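Local coordinates for outer membrane porin F (Pseudomonas aeruginosa, PDB 4RLC), which forms an eight-stranded beta-barrel in the outer membrane with its N-terminal domain and probably lets small molecules pass, at residues Tyr50-Thr53 against Asp54-Leu58. Numbering follows the deposited sequence. Where two conformers were deposited one is given.
Sequences YFLT and DDVEL
The short loop 52-55 of a beta hairpin, joining neighbouring strands 42-51 and 56-66 of the outer-membrane barrel, illustrates how one hydroxyl can stand in for a ladder bond where the strands part. Y50 and L58 form the last hydrogen-bonded antiparallel pair before the loop, with Y50 N to L58 O at 2.8 Å and L58 N returning to Y50 O at 2.9 Å. Beyond them, V56 O takes two weak bonds, from the amides of L52 and T53. OG1 of T53, set between the backbone N and the carbonyl carbon (chi1 71°), accepts from two successive amides, D55 N at 3.0 Å and V56 N at 2.9 Å. L52 CD1 lies against L58 CG, although L58 was modelled in two conformers, so how tightly they pack is uncertain. Y50, whose OH is hydrogen-bonded to N19 OD1, touches a bound detergent, and D55 OD1 forms a salt bridge with R100.

F51 and E57, a non-hydrogen-bonded pair, occupy the other face of the sheet from Y50 and L58. With CG anti to the backbone N (chi1 176°), the extended chain of E57 carries its carboxylate along the CE1-CZ side of the F51 ring, E57 CD 3.8 Å from F51 CE1 and the two planes 17° apart. E57 OE1 salt-bridges K135. CB of E57 stands over the centre of the F51 ring in a CH-pi contact, 3.9 Å from the centroid.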
# COMPACT_ATOMS: atom_id res chain seq x y z
N TYR A 50 0.05 9.81 7.64
CA TYR A 50 0.35 11.07 8.23
C TYR A 50 1.58 11.71 7.59
O TYR A 50 2.60 11.08 7.46
CB TYR A 50 0.59 10.88 9.77
CG TYR A 50 0.95 12.15 10.46
CD1 TYR A 50 -0.04 13.12 10.78
CD2 TYR A 50 2.27 12.43 10.74
CE1 TYR A 50 0.31 14.33 11.36
CE2 TYR A 50 2.63 13.61 11.34
CZ TYR A 50 1.68 14.54 11.68
OH TYR A 50 2.19 15.70 12.24
N PHE A 51 1.46 13.00 7.24
CA PHE A 51 2.57 13.74 6.66
C PHE A 51 3.53 14.31 7.69
O PHE A 51 3.23 15.34 8.36
CB PHE A 51 2.05 14.80 5.72
CG PHE A 51 1.75 14.26 4.34
CD1 PHE A 51 0.55 13.57 4.07
CD2 PHE A 51 2.66 14.34 3.35
CE1 PHE A 51 0.26 13.06 2.82
CE2 PHE A 51 2.39 13.81 2.10
CZ PHE A 51 1.20 13.17 1.85
N LEU A 52 4.68 13.64 7.80
CA LEU A 52 5.76 14.10 8.73
C LEU A 52 6.33 15.41 8.23
O LEU A 52 6.62 16.30 9.06
CB LEU A 52 6.81 13.10 8.86
CG LEU A 52 6.48 11.76 9.43
CD1 LEU A 52 7.77 10.95 9.43
CD2 LEU A 52 5.99 11.89 10.87
N THR A 53 6.45 15.59 6.90
CA THR A 53 6.82 16.83 6.32
C THR A 53 5.89 17.10 5.11
O THR A 53 4.92 16.35 4.90
CB THR A 53 8.30 16.76 5.79
OG1 THR A 53 8.35 15.90 4.61
CG2 THR A 53 9.27 16.26 6.84
N ASP A 54 6.19 18.12 4.30
CA ASP A 54 5.39 18.31 3.06
C ASP A 54 5.53 17.15 2.08
O ASP A 54 4.66 16.97 1.23
CB ASP A 54 5.76 19.59 2.33
CG ASP A 54 5.25 20.87 3.00
OD1 ASP A 54 4.46 20.86 3.98
OD2 ASP A 54 5.67 21.94 2.48
N ASP A 55 6.61 16.37 2.20
CA ASP A 55 6.89 15.34 1.23
C ASP A 55 6.86 13.92 1.76
O ASP A 55 6.64 13.01 0.99
CB ASP A 55 8.29 15.56 0.60
CG ASP A 55 8.48 16.94 -0.03
OD1 ASP A 55 7.51 17.46 -0.58
OD2 ASP A 55 9.67 17.42 -0.03
N VAL A 56 7.10 13.73 3.10
CA VAL A 56 7.25 12.42 3.67
C VAL A 56 5.99 12.04 4.44
O VAL A 56 5.58 12.77 5.37
CB VAL A 56 8.43 12.39 4.63
CG1 VAL A 56 8.56 11.01 5.25
CG2 VAL A 56 9.69 12.77 3.87
N GLU A 57 5.42 10.89 4.08
CA GLU A 57 4.24 10.39 4.72
C GLU A 57 4.58 9.01 5.33
O GLU A 57 5.30 8.17 4.71
CB GLU A 57 3.15 10.24 3.69
CG GLU A 57 1.84 9.62 4.16
CD GLU A 57 0.85 9.27 3.05
OE1 GLU A 57 1.14 9.36 1.81
OE2 GLU A 57 -0.27 8.79 3.46
N LEU A 58 4.09 8.77 6.55
CA LEU A 58 4.12 7.47 7.15
C LEU A 58 2.70 6.89 7.02
O LEU A 58 1.73 7.59 7.27
CB LEU A 58 4.47 7.59 8.64
CG LEU A 58 5.85 8.13 8.95
CD1 LEU A 58 6.16 7.92 10.42
CD2 LEU A 58 6.89 7.46 8.06